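Local atomic coordinates of 3-dehydroquinate dehydratase (Zymomonas mobilis subsp. mobilis, PDB entry 6SMF), a protein that probably catalyses the trans-dehydration of 3-dehydroquinate to 3-dehydroshikimate through an enolate intermediate, the third step of the shikimate pathway to chorismate. Residues 103-108 / 128-133; 16-21 / 79-84; 61-66 / 90-95; 12-17 / 52-57. All coordinates share one frame; numbering follows the deposited sequence.

Contact 1 of 4, residues 103-108 / 128-133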
loop_
_atom_site.group_PDB
_atom_site.type_symbol
_atom_site.label_atom_id
_atom_site.label_comp_id
_atom_site.label_asym_id
_atom_site.label_seq_id
_atom_site.Cartn_x
_atom_site.Cartn_y
_atom_site.Cartn_z
ATOM N N VAL A 103 32.103 -2.830 -5.767
ATOM C CA VAL A 103 31.677 -1.545 -5.158
ATOM C C VAL A 103 31.345 -1.784 -3.678
ATOM O O VAL A 103 30.604 -2.739 -3.345
ATOM C CB VAL A 103 30.494 -0.946 -5.919
ATOM C CG1 VAL A 103 30.059 0.385 -5.311
ATOM C CG2 VAL A 103 30.807 -0.798 -7.389
ATOM N N ILE A 104 31.929 -0.957 -2.820
ATOM C CA ILE A 104 31.584 -0.866 -1.377
ATOM C C ILE A 104 30.772 0.415 -1.136
ATOM O O ILE A 104 31.269 1.537 -1.464
ATOM C CB ILE A 104 32.856 -0.900 -0.540
ATOM C CG1 ILE A 104 33.598 -2.208 -0.762
ATOM C CG2 ILE A 104 32.519 -0.680 0.922
ATOM C CD1 ILE A 104 35.010 -2.163 -0.248
ATOM N N GLU A 105 29.559 0.250 -0.617
ATOM C CA GLU A 105 28.694 1.381 -0.226
ATOM C C GLU A 105 29.248 1.947 1.075
ATOM O O GLU A 105 29.533 1.159 1.978
ATOM C CB GLU A 105 27.258 0.914 -0.018
ATOM C CG GLU A 105 26.267 2.042 0.113
ATOM C CD GLU A 105 24.831 1.581 0.356
ATOM O OE1 GLU A 105 24.581 0.316 0.549
ATOM O OE2 GLU A 105 23.947 2.493 0.355
ATOM N N VAL A 106 29.352 3.271 1.158
ATOM C CA VAL A 106 29.763 4.002 2.382
ATOM C C VAL A 106 28.757 5.113 2.701
ATOM O O VAL A 106 28.316 5.807 1.788
ATOM C CB VAL A 106 31.192 4.525 2.205
ATOM C CG1 VAL A 106 31.464 5.692 3.104
ATOM C CG2 VAL A 106 32.170 3.413 2.480
ATOM N N HIS A 107 28.411 5.235 3.980
ATOM C CA HIS A 107 27.700 6.390 4.563
ATOM C C HIS A 107 28.415 6.791 5.859
ATOM O O HIS A 107 28.762 5.912 6.667
ATOM C CB HIS A 107 26.207 6.107 4.829
ATOM C CG HIS A 107 25.518 5.517 3.648
ATOM N ND1 HIS A 107 25.222 6.253 2.527
ATOM C CD2 HIS A 107 25.098 4.253 3.408
ATOM C CE1 HIS A 107 24.598 5.481 1.675
ATOM N NE2 HIS A 107 24.526 4.236 2.195
ATOM N N LEU A 108 28.576 8.097 6.037
ATOM C CA LEU A 108 29.003 8.709 7.301
ATOM C C LEU A 108 27.997 8.369 8.392
ATOM O O LEU A 108 28.414 7.943 9.474
ATOM C CB LEU A 108 29.079 10.219 7.088
ATOM C CG LEU A 108 30.096 10.724 6.063
ATOM C CD1 LEU A 108 29.741 12.158 5.673
ATOM C CD2 LEU A 108 31.517 10.644 6.633
ATOM N N LEU A 128 28.720 -5.004 -3.328
ATOM C CA LEU A 128 29.296 -6.151 -2.634
ATOM C C LEU A 128 28.862 -6.048 -1.178
ATOM O O LEU A 128 28.515 -7.058 -0.535
ATOM C CB LEU A 128 30.817 -6.052 -2.764
ATOM C CG LEU A 128 31.627 -7.061 -1.964
ATOM C CD1 LEU A 128 31.494 -8.450 -2.559
ATOM C CD2 LEU A 128 33.090 -6.625 -1.916
ATOM N N GLY A 129 28.963 -4.849 -0.644
ATOM C CA GLY A 129 28.935 -4.641 0.814
ATOM C C GLY A 129 28.725 -3.182 1.126
ATOM O O GLY A 129 28.849 -2.375 0.179
ATOM N N THR A 130 28.461 -2.899 2.407
ATOM C CA THR A 130 28.030 -1.596 2.938
ATOM C C THR A 130 28.703 -1.368 4.285
ATOM O O THR A 130 28.640 -2.249 5.157
ATOM C CB THR A 130 26.503 -1.573 3.104
ATOM O OG1 THR A 130 25.942 -1.745 1.801
ATOM C CG2 THR A 130 25.975 -0.289 3.699
ATOM N N ILE A 131 29.264 -0.173 4.455
ATOM C CA ILE A 131 29.771 0.320 5.758
ATOM C C ILE A 131 29.091 1.655 6.034
ATOM O O ILE A 131 29.263 2.584 5.242
ATOM C CB ILE A 131 31.287 0.408 5.738
ATOM C CG1 ILE A 131 31.888 -0.938 5.316
ATOM C CG2 ILE A 131 31.770 0.892 7.105
ATOM C CD1 ILE A 131 33.428 -0.989 5.288
ATOM N N SER A 132 28.331 1.713 7.121
ATOM C CA SER A 132 27.523 2.890 7.499
ATOM C C SER A 132 27.768 3.264 8.950
ATOM O O SER A 132 27.717 2.368 9.775
ATOM C CB SER A 132 26.048 2.613 7.297
ATOM O OG SER A 132 25.777 2.513 5.921
ATOM N N GLY A 133 27.881 4.563 9.223
ATOM C CA GLY A 133 27.517 5.139 10.531
ATOM C C GLY A 133 28.711 5.523 11.356
ATOM O O GLY A 133 28.475 5.969 12.475
#
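A first torsion of -168° sends the E105 side chain out beside its carbonyl carbon, and the extended chain beyond runs alongside T130, whose first torsion of -62° turns OG1 to meet the carboxylate. T130 OG1 donates to E105 OE1 at 2.8 Å, reaching that oxygen on its anti side and 25° out of the carboxylate plane. The other oxygen is used from within the same strand: H107 NE2 donates to E105 OE2 at 2.6 Å, close to the imidazole plane but from above the plane of the carboxylate. T130, H107 and, from outside the two strands, S121 OG on OE2 together hold the rotation of the E105 carboxylate. S132 OG comes up to the edge of the imidazole, 3.1 Å from H107 CD2, near the ring plane.

Under these side chains the strands run parallel in register, E105 level with T130 and H107 with S132. E105 N donates to G129 O and E105 O accepts from I131 N, both at 2.8 Å; H107 N and O continue the pattern with I131 O and G133 N. The other face, bearing I104, V106 and I131, is apolar; helix 136-147 packs on I104 and V106, and F134 of a second subunit on I104 and I131.

H107, the predicted proton donor, is hydrogen-bonded through ND1 to a bound citrate, probably from the crystallisation liquor, and the backbone N of L108 binds the same anion. This is the parallel strand pair of a beta-alpha-beta unit, with a His-carboxylate pair leading into what is probably the substrate pocket of a type II dehydroquinase.

Contact 2 of 4, residues 16-21 / 79-84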
loop_
_atom_site.group_PDB
_atom_site.type_symbol
_atom_site.label_atom_id
_atom_site.label_comp_id
_atom_site.label_asym_id
_atom_site.label_seq_id
_atom_site.Cartn_x
_atom_site.Cartn_y
_atom_site.Cartn_z
ATOM N N PRO A 16 26.212 14.035 -3.995
ATOM C CA PRO A 16 25.844 15.428 -3.802
ATOM C C PRO A 16 25.871 15.805 -2.322
ATOM O O PRO A 16 25.587 14.970 -1.494
ATOM C CB PRO A 16 24.435 15.544 -4.393
ATOM C CG PRO A 16 23.898 14.111 -4.372
ATOM C CD PRO A 16 25.106 13.216 -4.522
ATOM N N ASN A 17 26.242 17.059 -2.072
ATOM C CA ASN A 17 26.137 17.745 -0.771
ATOM C C ASN A 17 27.256 17.309 0.197
ATOM O O ASN A 17 27.486 17.999 1.222
ATOM C CB ASN A 17 24.719 17.561 -0.258
ATOM C CG ASN A 17 23.707 18.135 -1.220
ATOM O OD1 ASN A 17 23.749 19.340 -1.506
ATOM N ND2 ASN A 17 22.785 17.296 -1.671
ATOM N N LEU A 18 27.978 16.236 -0.084
ATOM C CA LEU A 18 29.079 15.817 0.813
ATOM C C LEU A 18 30.211 16.850 0.774
ATOM O O LEU A 18 30.956 16.949 1.759
ATOM C CB LEU A 18 29.551 14.442 0.363
ATOM C CG LEU A 18 28.595 13.317 0.698
ATOM C CD1 LEU A 18 28.955 12.057 -0.050
ATOM C CD2 LEU A 18 28.619 13.054 2.166
ATOM N N ASN A 19 30.315 17.593 -0.330
ATOM C CA ASN A 19 31.244 18.748 -0.454
ATOM C C ASN A 19 30.963 19.803 0.625
ATOM O O ASN A 19 31.886 20.613 0.843
ATOM C CB ASN A 19 31.215 19.334 -1.870
ATOM C CG ASN A 19 29.851 19.777 -2.343
ATOM O OD1 ASN A 19 28.887 19.016 -2.226
ATOM N ND2 ASN A 19 29.748 21.014 -2.824
ATOM N N LEU A 20 29.804 19.781 1.304
ATOM C CA LEU A 20 29.410 20.819 2.323
ATOM C C LEU A 20 29.779 20.390 3.747
ATOM O O LEU A 20 29.587 21.193 4.681
ATOM C CB LEU A 20 27.902 21.082 2.298
ATOM C CG LEU A 20 27.316 21.546 0.974
ATOM C CD1 LEU A 20 25.856 21.890 1.162
ATOM C CD2 LEU A 20 28.053 22.739 0.431
ATOM N N LEU A 21 30.261 19.163 3.893
ATOM C CA LEU A 21 30.670 18.579 5.187
ATOM C C LEU A 21 31.549 19.577 5.934
ATOM O O LEU A 21 32.478 20.099 5.328
ATOM C CB LEU A 21 31.413 17.277 4.890
ATOM C CG LEU A 21 31.369 16.155 5.922
ATOM C CD1 LEU A 21 29.958 15.834 6.413
ATOM C CD2 LEU A 21 32.017 14.918 5.315
ATOM N N ILE A 79 34.820 2.697 -3.786
ATOM C CA ILE A 79 34.131 3.047 -2.528
ATOM C C ILE A 79 33.175 4.155 -2.938
ATOM O O ILE A 79 33.657 5.133 -3.527
ATOM C CB ILE A 79 35.149 3.480 -1.474
ATOM C CG1 ILE A 79 36.082 2.329 -1.065
ATOM C CG2 ILE A 79 34.442 4.098 -0.295
ATOM C CD1 ILE A 79 37.363 2.780 -0.311
ATOM N N LEU A 80 31.874 3.948 -2.736
ATOM C CA LEU A 80 30.823 4.844 -3.274
ATOM C C LEU A 80 29.917 5.301 -2.140
ATOM O O LEU A 80 29.328 4.457 -1.471
ATOM C CB LEU A 80 30.011 4.104 -4.342
ATOM C CG LEU A 80 28.847 4.899 -4.917
ATOM C CD1 LEU A 80 29.341 6.212 -5.538
ATOM C CD2 LEU A 80 28.085 4.042 -5.928
ATOM N N ASN A 81 29.880 6.607 -1.928
ATOM C CA ASN A 81 28.883 7.308 -1.093
ATOM C C ASN A 81 28.053 8.164 -2.051
ATOM O O ASN A 81 28.467 9.271 -2.362
ATOM C CB ASN A 81 29.577 8.110 0.009
ATOM C CG ASN A 81 28.546 8.655 0.952
ATOM O OD1 ASN A 81 27.384 8.671 0.577
ATOM N ND2 ASN A 81 28.946 9.088 2.138
ATOM N N ALA A 82 26.975 7.620 -2.595
ATOM C CA ALA A 82 26.081 8.300 -3.561
ATOM C C ALA A 82 25.214 9.357 -2.861
ATOM O O ALA A 82 24.427 9.995 -3.533
ATOM C CB ALA A 82 25.235 7.264 -4.254
ATOM N N ALA A 83 25.349 9.535 -1.553
ATOM C CA ALA A 83 24.519 10.467 -0.743
ATOM C C ALA A 83 23.033 10.285 -1.120
ATOM O O ALA A 83 22.589 9.101 -1.141
ATOM C CB ALA A 83 24.989 11.874 -0.910
ATOM N N ALA A 84 22.279 11.354 -1.434
ATOM C CA ALA A 84 20.813 11.227 -1.646
ATOM C C ALA A 84 20.512 10.328 -2.847
ATOM O O ALA A 84 19.449 9.781 -2.864
ATOM C CB ALA A 84 20.156 12.561 -1.835
HETATM O O HOH W 1 22.561 14.320 -0.625
#
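L18 and N81 meet where a methyl covers a flat amide: L18 CD1 sits over the face of the N81 amide, 3.6 Å from CG and about as close to the amide O and N, while CD2 is nearest ND2. The tight part of the contact continues at P16 and A83. The methyl of A83 sits 3.2 Å from P16 O and also touches the proline ring at CD, which in turn lies 3.4 Å from A82 O. An Asx turn shapes this bend, with A83 N donating to N81 OD1 at 3.1 Å and fixing one end of the amide. At the other end, N81 ND2 bonds to Y139 OH and to the bound citrate, consistent with the predicted substrate-binding role of N81.

The looser side is bridged by water, which takes hydrogen bonds from A84 N (3.1 Å) and N17 ND2 and gives one to P16 O. N17 makes no direct contact across; its amide instead bonds to Q68 and A91 of a third subunit.

Segment 16-21 leaves strand 9-14 and makes a short 3-10 turn over the C-terminal end of strand 77-81, which runs between strands 9-14 and 103-107, with Y139 of helix 136-147 against L18.

Contact 3 of 4, residues 61-66 / 90-95. With SO4 (sulfate ion), chain G.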
loop_
_atom_site.group_PDB
_atom_site.type_symbol
_atom_site.label_atom_id
_atom_site.label_comp_id
_atom_site.label_asym_id
_atom_site.label_seq_id
_atom_site.Cartn_x
_atom_site.Cartn_y
_atom_site.Cartn_z
ATOM N N GLY A 61 24.785 11.673 -13.120
ATOM C CA GLY A 61 25.512 11.244 -14.317
ATOM C C GLY A 61 27.013 11.131 -14.072
ATOM O O GLY A 61 27.654 10.187 -14.650
ATOM N N ALA A 62 27.601 12.059 -13.305
ATOM C CA ALA A 62 29.049 12.014 -13.002
ATOM C C ALA A 62 29.394 10.705 -12.278
ATOM O O ALA A 62 30.356 10.051 -12.668
ATOM C CB ALA A 62 29.482 13.233 -12.245
ATOM N N LEU A 63 28.613 10.286 -11.294
ATOM C CA LEU A 63 28.911 9.045 -10.528
ATOM C C LEU A 63 28.900 7.844 -11.473
ATOM O O LEU A 63 29.749 6.938 -11.319
ATOM C CB LEU A 63 27.910 8.904 -9.391
ATOM C CG LEU A 63 27.949 10.067 -8.406
ATOM C CD1 LEU A 63 26.849 9.961 -7.397
ATOM C CD2 LEU A 63 29.266 10.113 -7.695
ATOM N N ILE A 64 28.003 7.847 -12.450
ATOM C CA ILE A 64 27.899 6.716 -13.414
ATOM C C ILE A 64 29.141 6.745 -14.320
ATOM O O ILE A 64 29.831 5.685 -14.401
ATOM C CB ILE A 64 26.572 6.775 -14.174
ATOM C CG1 ILE A 64 25.388 6.577 -13.211
ATOM C CG2 ILE A 64 26.572 5.774 -15.292
ATOM C CD1 ILE A 64 24.084 7.189 -13.689
ATOM N N ASP A 65 29.449 7.906 -14.925
ATOM C CA ASP A 65 30.684 8.089 -15.758
ATOM C C ASP A 65 31.882 7.513 -14.987
ATOM O O ASP A 65 32.622 6.717 -15.535
ATOM C CB ASP A 65 30.973 9.557 -16.106
ATOM C CG ASP A 65 29.907 10.337 -16.896
ATOM O OD1 ASP A 65 29.125 9.700 -17.691
ATOM O OD2 ASP A 65 29.931 11.586 -16.762
ATOM N N TRP A 66 32.011 7.859 -13.705
ATOM C CA TRP A 66 33.158 7.472 -12.834
ATOM C C TRP A 66 33.122 5.969 -12.560
ATOM O O TRP A 66 34.161 5.333 -12.662
ATOM C CB TRP A 66 33.217 8.313 -11.548
ATOM C CG TRP A 66 33.542 9.743 -11.834
ATOM C CD1 TRP A 66 34.214 10.222 -12.923
ATOM C CD2 TRP A 66 33.237 10.888 -11.032
ATOM N NE1 TRP A 66 34.306 11.583 -12.876
ATOM C CE2 TRP A 66 33.744 12.018 -11.715
ATOM C CE3 TRP A 66 32.593 11.081 -9.808
ATOM C CZ2 TRP A 66 33.629 13.311 -11.212
ATOM C CZ3 TRP A 66 32.497 12.361 -9.300
ATOM C CH2 TRP A 66 33.002 13.457 -9.996
ATOM N N VAL A 90 18.173 4.181 -9.814
ATOM C CA VAL A 90 18.173 2.917 -10.578
ATOM C C VAL A 90 19.382 2.923 -11.511
ATOM O O VAL A 90 19.997 1.844 -11.696
ATOM C CB VAL A 90 16.873 2.725 -11.357
ATOM C CG1 VAL A 90 16.922 1.461 -12.193
ATOM C CG2 VAL A 90 15.669 2.670 -10.413
ATOM N N ALA A 91 19.777 4.088 -12.020
ATOM C CA ALA A 91 20.854 4.144 -13.033
ATOM C C ALA A 91 22.184 3.797 -12.360
ATOM O O ALA A 91 22.993 3.089 -13.037
ATOM C CB ALA A 91 20.876 5.494 -13.699
ATOM N N ILE A 92 22.404 4.240 -11.099
ATOM C CA ILE A 92 23.642 3.860 -10.359
ATOM C C ILE A 92 23.609 2.365 -10.027
ATOM O O ILE A 92 24.652 1.719 -10.087
ATOM C CB ILE A 92 23.863 4.745 -9.136
ATOM C CG1 ILE A 92 24.382 6.114 -9.578
ATOM C CG2 ILE A 92 24.815 4.124 -8.126
ATOM C CD1 ILE A 92 24.184 7.172 -8.508
ATOM N N TYR A 93 22.426 1.827 -9.717
ATOM C CA TYR A 93 22.247 0.389 -9.406
ATOM C C TYR A 93 22.713 -0.396 -10.641
ATOM O O TYR A 93 23.470 -1.357 -10.497
ATOM C CB TYR A 93 20.802 0.122 -8.971
ATOM C CG TYR A 93 20.347 -1.304 -9.101
ATOM C CD1 TYR A 93 20.481 -2.212 -8.074
ATOM C CD2 TYR A 93 19.759 -1.745 -10.270
ATOM C CE1 TYR A 93 20.064 -3.536 -8.208
ATOM C CE2 TYR A 93 19.335 -3.044 -10.419
ATOM C CZ TYR A 93 19.478 -3.955 -9.399
ATOM O OH TYR A 93 19.029 -5.216 -9.722
ATOM N N ASP A 94 22.284 0.025 -11.830
ATOM C CA ASP A 94 22.578 -0.691 -13.097
ATOM C C ASP A 94 24.073 -0.559 -13.425
ATOM O O ASP A 94 24.665 -1.592 -13.870
ATOM C CB ASP A 94 21.693 -0.161 -14.218
ATOM C CG ASP A 94 20.385 -0.901 -14.314
ATOM O OD1 ASP A 94 20.312 -2.048 -13.795
ATOM O OD2 ASP A 94 19.490 -0.386 -14.983
ATOM N N ALA A 95 24.656 0.629 -13.211
ATOM C CA ALA A 95 26.103 0.865 -13.421
ATOM C C ALA A 95 26.920 -0.122 -12.581
ATOM O O ALA A 95 27.739 -0.834 -13.152
ATOM C CB ALA A 95 26.463 2.285 -13.094
HETATM S S SO4 G . 22.833 15.360 -14.508
HETATM O O1 SO4 G . 23.731 16.159 -15.327
HETATM O O2 SO4 G . 21.664 15.040 -15.315
HETATM O O3 SO4 G . 23.542 14.120 -14.067
HETATM O O4 SO4 G . 22.405 16.160 -13.346
#
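I64 reaches across to A91, I92 and A95 where two helices run side by side on one face of the parallel sheet, as in the flavodoxin-like alpha/beta fold of type II dehydroquinases. The short segments are almost exactly parallel, 3° between their directions, with axes 9.7 Å apart.

Apolar contacts alone join them. With CG1 anti to the carbonyl carbon (chi1 -65°), the longer branch of I64 is carried toward the neighbouring helix, and CD1 comes to 3.6 Å from A91 CB. CG1 of the same residue meets I92 CG1 at 3.8 Å, and the CG2 branch rests on A95 CB at 4.1 Å. I64 therefore spreads over one helical turn, between two alanines. L63 adds a methyl contact with I92, CD1 to CD1 at 4.0 Å.

The polar groups look outward, to another copy of the protein. D94, a predicted substrate-binding residue, forms a salt bridge with R118 of a fourth subunit, and D65 bonds to N58 and H59 of that subunit.

A sulfate, probably from the crystallisation liquor, lies where three subunits meet, each offering its G61 N and H59 ND1. In this chain G61 N donates to sulfate O3 at 2.9 Å, with an N-H...O angle of 153°.

Contact 4 of 4, residues 12-17 / 52-57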
loop_
_atom_site.group_PDB
_atom_site.type_symbol
_atom_site.label_atom_id
_atom_site.label_comp_id
_atom_site.label_asym_id
_atom_site.label_seq_id
_atom_site.Cartn_x
_atom_site.Cartn_y
_atom_site.Cartn_z
ATOM N N ILE A 12 37.260 6.427 -5.073
ATOM C CA ILE A 12 36.411 6.808 -3.921
ATOM C C ILE A 12 35.543 7.949 -4.423
ATOM O O ILE A 12 36.104 9.030 -4.718
ATOM C CB ILE A 12 37.266 7.202 -2.719
ATOM C CG1 ILE A 12 38.255 6.091 -2.349
ATOM C CG2 ILE A 12 36.375 7.596 -1.554
ATOM C CD1 ILE A 12 39.104 6.390 -1.122
ATOM N N LEU A 13 34.249 7.676 -4.571
ATOM C CA LEU A 13 33.311 8.567 -5.274
ATOM C C LEU A 13 32.268 9.081 -4.284
ATOM O O LEU A 13 31.594 8.259 -3.658
ATOM C CB LEU A 13 32.676 7.783 -6.420
ATOM C CG LEU A 13 33.633 7.220 -7.459
ATOM C CD1 LEU A 13 32.871 6.426 -8.519
ATOM C CD2 LEU A 13 34.437 8.328 -8.106
ATOM N N ASN A 14 32.159 10.403 -4.182
ATOM C CA ASN A 14 31.259 11.112 -3.247
ATOM C C ASN A 14 30.182 11.828 -4.065
ATOM O O ASN A 14 30.500 12.513 -5.048
ATOM C CB ASN A 14 32.042 12.009 -2.283
ATOM C CG ASN A 14 32.902 11.211 -1.316
ATOM O OD1 ASN A 14 32.382 10.404 -0.559
ATOM N ND2 ASN A 14 34.217 11.390 -1.350
ATOM N N GLY A 15 28.928 11.625 -3.672
ATOM C CA GLY A 15 27.787 12.235 -4.347
ATOM C C GLY A 15 27.456 13.587 -3.760
ATOM O O GLY A 15 28.275 14.234 -3.107
ATOM N N PRO A 16 26.212 14.035 -3.995
ATOM C CA PRO A 16 25.844 15.428 -3.802
ATOM C C PRO A 16 25.871 15.805 -2.322
ATOM O O PRO A 16 25.587 14.970 -1.494
ATOM C CB PRO A 16 24.435 15.544 -4.393
ATOM C CG PRO A 16 23.898 14.111 -4.372
ATOM C CD PRO A 16 25.106 13.216 -4.522
ATOM N N ASN A 17 26.242 17.059 -2.072
ATOM C CA ASN A 17 26.137 17.745 -0.771
ATOM C C ASN A 17 27.256 17.309 0.197
ATOM O O ASN A 17 27.486 17.999 1.222
ATOM C CB ASN A 17 24.719 17.561 -0.258
ATOM C CG ASN A 17 23.707 18.135 -1.220
ATOM O OD1 ASN A 17 23.749 19.340 -1.506
ATOM N ND2 ASN A 17 22.785 17.296 -1.671
ATOM N N VAL A 52 44.651 6.109 -4.685
ATOM C CA VAL A 52 43.246 6.354 -4.287
ATOM C C VAL A 52 42.794 7.543 -5.135
ATOM O O VAL A 52 43.537 8.540 -5.132
ATOM C CB VAL A 52 43.258 6.581 -2.760
ATOM C CG1 VAL A 52 43.043 8.029 -2.370
ATOM C CG2 VAL A 52 42.329 5.647 -2.009
ATOM N N GLU A 53 41.730 7.417 -5.937
ATOM C CA GLU A 53 41.278 8.544 -6.791
ATOM C C GLU A 53 39.956 9.013 -6.223
ATOM O O GLU A 53 38.990 8.259 -6.329
ATOM C CB GLU A 53 41.123 8.223 -8.277
ATOM C CG GLU A 53 41.393 9.458 -9.128
ATOM C CD GLU A 53 42.882 9.561 -9.405
ATOM O OE1 GLU A 53 43.582 10.324 -8.715
ATOM O OE2 GLU A 53 43.383 8.829 -10.292
ATOM N N ILE A 54 39.942 10.204 -5.638
ATOM C CA ILE A 54 38.846 10.751 -4.789
ATOM C C ILE A 54 38.164 11.872 -5.571
ATOM O O ILE A 54 38.852 12.816 -5.927
ATOM C CB ILE A 54 39.397 11.258 -3.441
ATOM C CG1 ILE A 54 40.258 10.186 -2.759
ATOM C CG2 ILE A 54 38.267 11.753 -2.553
ATOM C CD1 ILE A 54 40.674 10.506 -1.328
ATOM N N ARG A 55 36.846 11.788 -5.726
ATOM C CA ARG A 55 36.037 12.713 -6.538
ATOM C C ARG A 55 34.680 12.944 -5.855
ATOM O O ARG A 55 34.215 12.077 -5.074
ATOM C CB ARG A 55 35.828 12.058 -7.902
ATOM C CG ARG A 55 37.131 11.864 -8.651
ATOM C CD ARG A 55 36.988 11.368 -10.076
ATOM N NE ARG A 55 38.373 11.212 -10.528
ATOM C CZ ARG A 55 38.760 10.824 -11.738
ATOM N NH1 ARG A 55 37.888 10.507 -12.694
ATOM N NH2 ARG A 55 40.052 10.779 -11.958
ATOM N N GLN A 56 34.040 14.052 -6.201
ATOM C CA GLN A 56 32.722 14.453 -5.684
ATOM C C GLN A 56 31.996 15.150 -6.822
ATOM O O GLN A 56 32.656 15.860 -7.590
ATOM C CB GLN A 56 32.875 15.375 -4.474
ATOM C CG GLN A 56 31.564 15.630 -3.761
ATOM C CD GLN A 56 30.791 16.771 -4.377
ATOM O OE1 GLN A 56 31.397 17.711 -4.925
ATOM N NE2 GLN A 56 29.461 16.683 -4.277
ATOM N N SER A 57 30.687 14.955 -6.905
ATOM C CA SER A 57 29.820 15.686 -7.841
ATOM C C SER A 57 28.411 15.696 -7.270
ATOM O O SER A 57 28.051 14.736 -6.541
ATOM C CB SER A 57 29.884 15.088 -9.218
ATOM O OG SER A 57 28.902 15.658 -10.081
#
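I12 and N14 use both backbone N and O on the strand beside them, so the two parallel strands are joined by a regular run of bonds. I12 N donates to E53 O at 2.8 Å and I12 O accepts from R55 N at 3.0 Å. One step on, N14 N donates to R55 O at 2.8 Å, and N14 O takes the N-H of S57. Between these, the CA-H groups of I54 and Q56 also lean on the carbonyls of I12 and N14. L13 and G15 N turn to strand 77-81, bonding with I79 and N81.

The G15 carbonyl is satisfied by a side chain instead. Q56 starts with CG anti to its N (chi1 -170°) and then bends at chi2, -86°, bringing the amide to the G15 carbonyl. Its NE2 donates to G15 O at 3.0 Å, nearly straight at 174° and in the amide's own plane, but from above the plane of the carbonyl. NE2 also bonds to N58 OD1, which accepts from N17 N.

Other polar ends look elsewhere. N14 OD1 bonds to Y139 OH, R55 NH1 makes a salt bridge with E69 and the guanidinium a cation-pi contact with W66, and S57 OG meets H59 N.

Apolar contact is concentrated beside I12, whose CD1 presses on V52 CG2 at 3.4 Å. On the opposite face L13 CD2 lies alongside R55 CB, 4.0 Å away.

The strands belong to the parallel sheet of this flavodoxin-like fold, 51-56 lying at its edge within the chain; helix 34-48 makes the crossover, and N14 adjoins the predicted substrate residue N81.

How the contacts relate
Contacts 1, 2 and 4 lie on one five-stranded parallel sheet, ordered 51-56, 9-14, 77-81, 103-107, 129-132. Contact 4 joins the first two strands and contact 1 the last two; their centres are 14 Å apart. Strand 77-81 of contact 2 fills the gap, bonding through L80 to I104 and V106 and through I79 and N81 to L13 and G15. Contacts 2 and 4, centres 7 Å apart, share P16 and N17. Contact 3 packs helices on the sheet, W66 against L13 and I92 against L80. Along the chain contact 4 closes first, and contacts 2 and 3 interleave before contact 1. Contacts 1 and 2 bring H107 and N81 together beside the citrate, probably in the substrate pocket.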